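Local coordinates for KaiC domain-containing protein (Pyrococcus horikoshii, PDB 2ZTS) that probably binds ATP as a KaiC-like member of the P-loop NTPases and is found here with ADP and magnesium, at residues V131-P145 with L168-E180. Numbering follows the deposited sequence.
Sequences VKAINAKRLVIDSIP and LLEMGVTTILTTE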
loop_
_atom_site.group_PDB
_atom_site.type_symbol
_atom_site.label_atom_id
_atom_site.label_comp_id
_atom_site.label_asym_id
_atom_site.label_seq_id
_atom_site.Cartn_x
_atom_site.Cartn_y
_atom_site.Cartn_z
ATOM N N VAL C 131 28.272 -4.018 30.535
ATOM C CA VAL C 131 28.996 -2.827 30.094
ATOM C C VAL C 131 29.854 -2.299 31.251
ATOM O O VAL C 131 31.031 -2.005 31.070
ATOM C CB VAL C 131 28.031 -1.743 29.547
ATOM C CG1 VAL C 131 28.668 -0.314 29.587
ATOM C CG2 VAL C 131 27.636 -2.090 28.111
ATOM N N LYS C 132 29.249 -2.221 32.427
ATOM C CA LYS C 132 29.917 -1.680 33.625
ATOM C C LYS C 132 31.068 -2.576 34.148
ATOM O O LYS C 132 32.168 -2.084 34.431
ATOM C CB LYS C 132 28.865 -1.407 34.700
ATOM C CG LYS C 132 27.900 -0.210 34.395
ATOM C CD LYS C 132 28.703 1.081 34.022
ATOM C CE LYS C 132 27.951 2.396 34.317
ATOM N NZ LYS C 132 28.617 3.538 33.616
ATOM N N ALA C 133 30.840 -3.890 34.179
ATOM C CA ALA C 133 31.862 -4.871 34.568
ATOM C C ALA C 133 33.124 -4.882 33.728
ATOM O O ALA C 133 34.204 -5.039 34.277
ATOM C CB ALA C 133 31.252 -6.289 34.606
ATOM N N ILE C 134 33.050 -4.702 32.413
ATOM C CA ILE C 134 34.290 -4.634 31.661
ATOM C C ILE C 134 34.730 -3.206 31.341
ATOM O O ILE C 134 35.704 -3.035 30.663
ATOM C CB ILE C 134 34.239 -5.505 30.383
ATOM C CG1 ILE C 134 33.268 -4.916 29.329
ATOM C CG2 ILE C 134 33.813 -6.950 30.746
ATOM C CD1 ILE C 134 33.402 -5.587 28.002
ATOM N N ASN C 135 34.037 -2.203 31.868
ATOM C CA ASN C 135 34.306 -0.791 31.527
ATOM C C ASN C 135 34.252 -0.562 29.990
ATOM O O ASN C 135 35.148 0.040 29.401
ATOM C CB ASN C 135 35.672 -0.381 32.053
ATOM C CG ASN C 135 35.814 1.127 32.212
ATOM O OD1 ASN C 135 34.869 1.888 32.011
ATOM N ND2 ASN C 135 37.012 1.565 32.613
ATOM N N ALA C 136 33.216 -1.115 29.358
ATOM C CA ALA C 136 33.070 -1.095 27.907
ATOM C C ALA C 136 33.053 0.363 27.440
ATOM O O ALA C 136 32.451 1.205 28.059
ATOM C CB ALA C 136 31.755 -1.790 27.517
ATOM N N LYS C 137 33.760 0.666 26.369
ATOM C CA LYS C 137 33.545 1.919 25.700
ATOM C C LYS C 137 32.698 1.715 24.395
ATOM O O LYS C 137 32.286 2.696 23.799
ATOM C CB LYS C 137 34.885 2.628 25.435
ATOM C CG LYS C 137 35.571 3.219 26.692
ATOM C CD LYS C 137 37.070 3.275 26.505
ATOM C CE LYS C 137 37.805 4.334 27.381
ATOM N NZ LYS C 137 38.970 4.926 26.594
ATOM N N ARG C 138 32.455 0.469 23.982
ATOM C CA ARG C 138 31.794 0.165 22.719
ATOM C C ARG C 138 30.678 -0.842 22.958
ATOM O O ARG C 138 30.806 -1.732 23.797
ATOM C CB ARG C 138 32.807 -0.386 21.749
ATOM C CG ARG C 138 33.711 0.636 21.129
ATOM C CD ARG C 138 34.638 0.083 20.067
ATOM N NE ARG C 138 35.754 1.011 19.909
ATOM C CZ ARG C 138 36.317 1.367 18.771
ATOM N NH1 ARG C 138 35.945 0.857 17.621
ATOM N NH2 ARG C 138 37.313 2.255 18.778
ATOM N N LEU C 139 29.572 -0.700 22.249
ATOM C CA LEU C 139 28.402 -1.569 22.443
ATOM C C LEU C 139 27.717 -1.831 21.090
ATOM O O LEU C 139 27.610 -0.927 20.291
ATOM C CB LEU C 139 27.420 -0.925 23.432
ATOM C CG LEU C 139 26.077 -1.659 23.629
ATOM C CD1 LEU C 139 26.230 -3.079 24.150
ATOM C CD2 LEU C 139 25.173 -0.816 24.565
ATOM N N VAL C 140 27.269 -3.041 20.852
ATOM C CA VAL C 140 26.494 -3.395 19.648
ATOM C C VAL C 140 25.257 -4.152 20.107
ATOM O O VAL C 140 25.362 -4.987 20.987
ATOM C CB VAL C 140 27.308 -4.297 18.709
ATOM C CG1 VAL C 140 26.427 -5.001 17.699
ATOM C CG2 VAL C 140 28.369 -3.491 17.996
ATOM N N ILE C 141 24.100 -3.826 19.542
ATOM C CA ILE C 141 22.898 -4.620 19.677
ATOM C C ILE C 141 22.501 -5.000 18.268
ATOM O O ILE C 141 22.051 -4.179 17.475
ATOM C CB ILE C 141 21.783 -3.849 20.421
ATOM C CG1 ILE C 141 22.326 -3.374 21.818
ATOM C CG2 ILE C 141 20.508 -4.705 20.520
ATOM C CD1 ILE C 141 21.295 -2.772 22.753
ATOM N N ASP C 142 22.765 -6.254 17.956
ATOM C CA ASP C 142 22.400 -6.874 16.708
ATOM C C ASP C 142 21.310 -7.864 17.052
ATOM O O ASP C 142 21.618 -8.915 17.487
ATOM C CB ASP C 142 23.625 -7.587 16.158
ATOM C CG ASP C 142 23.475 -7.986 14.720
ATOM O OD1 ASP C 142 24.264 -8.882 14.297
ATOM O OD2 ASP C 142 22.652 -7.409 13.938
ATOM N N SER C 143 20.030 -7.555 16.870
ATOM C CA SER C 143 19.526 -6.444 16.116
ATOM C C SER C 143 18.220 -6.063 16.765
ATOM O O SER C 143 17.659 -6.817 17.587
ATOM C CB SER C 143 19.239 -6.921 14.691
ATOM O OG SER C 143 18.081 -7.773 14.694
ATOM N N ILE C 144 17.725 -4.878 16.424
ATOM C CA ILE C 144 16.402 -4.493 16.863
ATOM C C ILE C 144 15.258 -5.435 16.395
ATOM O O ILE C 144 14.384 -5.759 17.171
ATOM C CB ILE C 144 16.152 -3.008 16.500
ATOM C CG1 ILE C 144 17.027 -2.129 17.418
ATOM C CG2 ILE C 144 14.721 -2.630 16.661
ATOM C CD1 ILE C 144 17.058 -0.733 16.911
ATOM N N PRO C 145 15.197 -5.834 15.143
ATOM C CA PRO C 145 14.152 -6.819 14.761
ATOM C C PRO C 145 14.262 -8.138 15.549
ATOM O O PRO C 145 13.249 -8.722 15.796
ATOM C CB PRO C 145 14.433 -7.088 13.281
ATOM C CG PRO C 145 15.211 -5.925 12.808
ATOM C CD PRO C 145 16.017 -5.401 13.991
ATOM N N LEU C 168 20.885 3.690 27.226
ATOM C CA LEU C 168 22.002 4.191 26.406
ATOM C C LEU C 168 22.548 5.564 26.846
ATOM O O LEU C 168 23.751 5.753 26.946
ATOM C CB LEU C 168 21.658 4.241 24.894
ATOM C CG LEU C 168 21.330 2.893 24.245
ATOM C CD1 LEU C 168 20.727 3.015 22.810
ATOM C CD2 LEU C 168 22.615 1.949 24.261
ATOM N N LEU C 169 21.651 6.500 27.080
ATOM C CA LEU C 169 21.975 7.838 27.528
ATOM C C LEU C 169 22.730 7.764 28.891
ATOM O O LEU C 169 23.734 8.436 29.094
ATOM C CB LEU C 169 20.658 8.675 27.653
ATOM C CG LEU C 169 20.160 9.551 26.464
ATOM C CD1 LEU C 169 20.461 8.952 25.088
ATOM C CD2 LEU C 169 18.635 9.928 26.558
ATOM N N GLU C 170 22.269 6.896 29.774
ATOM C CA GLU C 170 22.890 6.734 31.098
ATOM C C GLU C 170 24.277 6.171 30.986
ATOM O O GLU C 170 25.180 6.633 31.678
ATOM C CB GLU C 170 22.098 5.769 31.957
ATOM C CG GLU C 170 21.464 6.361 33.186
ATOM C CD GLU C 170 20.381 5.437 33.677
ATOM O OE1 GLU C 170 19.199 5.594 33.223
ATOM O OE2 GLU C 170 20.731 4.524 34.466
HETATM N N MSE C 171 24.465 5.187 30.116
HETATM C CA MSE C 171 25.747 4.518 30.023
HETATM C C MSE C 171 26.757 5.369 29.272
HETATM O O MSE C 171 27.955 5.245 29.495
HETATM C CB MSE C 171 25.613 3.188 29.329
HETATM C CG MSE C 171 24.956 2.148 30.176
HETATM SE SE MSE C 171 24.852 0.356 29.261
HETATM C CE MSE C 171 24.156 0.872 27.451
ATOM N N GLY C 172 26.302 6.242 28.387
ATOM C CA GLY C 172 27.234 7.046 27.626
ATOM C C GLY C 172 28.290 6.302 26.826
ATOM O O GLY C 172 29.372 6.851 26.654
ATOM N N VAL C 173 28.019 5.076 26.334
ATOM C CA VAL C 173 29.001 4.377 25.465
ATOM C C VAL C 173 28.744 4.685 23.984
ATOM O O VAL C 173 27.822 5.348 23.641
ATOM C CB VAL C 173 29.115 2.852 25.728
ATOM C CG1 VAL C 173 29.618 2.621 27.159
ATOM C CG2 VAL C 173 27.781 2.089 25.507
ATOM N N THR C 174 29.654 4.308 23.118
ATOM C CA THR C 174 29.456 4.573 21.711
ATOM C C THR C 174 28.876 3.297 21.177
ATOM O O THR C 174 29.507 2.270 21.296
ATOM C CB THR C 174 30.777 4.842 21.047
ATOM O OG1 THR C 174 31.402 6.017 21.594
ATOM C CG2 THR C 174 30.560 5.103 19.529
ATOM N N THR C 175 27.673 3.375 20.622
ATOM C CA THR C 175 26.846 2.227 20.304
ATOM C C THR C 175 26.452 2.147 18.835
ATOM O O THR C 175 26.079 3.189 18.269
ATOM C CB THR C 175 25.564 2.361 21.115
ATOM O OG1 THR C 175 25.909 2.421 22.509
ATOM C CG2 THR C 175 24.628 1.095 20.973
ATOM N N ILE C 176 26.515 0.934 18.237
ATOM C CA ILE C 176 25.815 0.603 16.977
ATOM C C ILE C 176 24.602 -0.321 17.257
ATOM O O ILE C 176 24.711 -1.358 17.928
ATOM C CB ILE C 176 26.755 -0.047 15.970
ATOM C CG1 ILE C 176 27.827 0.951 15.558
ATOM C CG2 ILE C 176 25.983 -0.576 14.713
ATOM C CD1 ILE C 176 29.028 0.331 14.806
ATOM N N LEU C 177 23.444 0.083 16.761
ATOM C CA LEU C 177 22.219 -0.713 16.750
ATOM C C LEU C 177 21.945 -1.034 15.313
ATOM O O LEU C 177 22.051 -0.156 14.442
ATOM C CB LEU C 177 21.006 0.092 17.265
ATOM C CG LEU C 177 21.168 0.850 18.587
ATOM C CD1 LEU C 177 20.016 1.777 18.844
ATOM C CD2 LEU C 177 21.282 -0.160 19.717
ATOM N N THR C 178 21.571 -2.271 15.044
ATOM C CA THR C 178 21.296 -2.686 13.676
ATOM C C THR C 178 19.827 -2.886 13.495
ATOM O O THR C 178 19.149 -3.326 14.435
ATOM C CB THR C 178 22.035 -3.956 13.310
ATOM O OG1 THR C 178 21.493 -5.071 14.022
ATOM C CG2 THR C 178 23.504 -3.867 13.759
ATOM N N THR C 179 19.333 -2.531 12.310
ATOM C CA THR C 179 17.972 -2.855 11.924
ATOM C C THR C 179 17.924 -3.186 10.430
ATOM O O THR C 179 18.893 -2.961 9.697
ATOM C CB THR C 179 17.021 -1.750 12.326
ATOM O OG1 THR C 179 15.661 -2.158 12.111
ATOM C CG2 THR C 179 17.173 -0.546 11.447
ATOM N N GLU C 180 16.823 -3.797 9.991
ATOM C CA GLU C 180 16.763 -4.321 8.633
ATOM C C GLU C 180 15.433 -4.026 7.931
ATOM O O GLU C 180 14.408 -4.531 8.386
ATOM C CB GLU C 180 17.011 -5.819 8.703
ATOM C CG GLU C 180 17.066 -6.576 7.358
ATOM C CD GLU C 180 17.635 -8.007 7.517
ATOM O OE1 GLU C 180 18.821 -8.153 7.982
ATOM O OE2 GLU C 180 16.895 -8.969 7.152
HETATM O O HOH W 1 32.828 5.297 23.691
#
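Leu139 reaches over helix 157-171 with its CD2 branch, which meets the selenomethionine methyl CE of Met171 tightly, at 3.5 Å, and Leu168 CD2 at 3.8 Å, crossing both chains at about a right angle. The bend at chi3 of Met171 turns CE to this branch, while SE rests on Val131 CB (3.8 Å). Next to it Val173 sets CG2 against Leu139 CB and CG1 against Ala136 O (3.3 Å) and Val131 CG1. On the same face Leu177 CD2 lies along Ile141, 3.8 Å from its CB. Strands 138-142 and 174-179 run parallel, 11° apart, stitched by backbone bonds in which Leu139 and Ile141 each use both N and O. A water donates to Lys137 O and bonds Thr174 OG1, which also bonds Gly30 N. Just past strand 138-142 a cis peptide joins Asp142 to Ser143, and Ile144 N donates to Thr178 O (2.9 Å). Chi1 of Thr178 (69°) holds OG1 between backbone N and carbonyl carbon, whence it donates to the anti side of Asp142 OD2 at 2.6 Å. OD1 bonds Thr44 of the P-loop; both residues bind magnesium, Asp142 consistent with a Walker B aspartate. A valine in place of Thr178 would probably leave OD2 without this donor and the carboxylate freer to turn. Through helix 157-171 the strands form a beta-alpha-beta crossover inside the central sheet, flanked by 62-66 and 32-36, with helix 43-58 over Val140 and Ile176 and helices 120-134 and 157-171 across the Leu139 face.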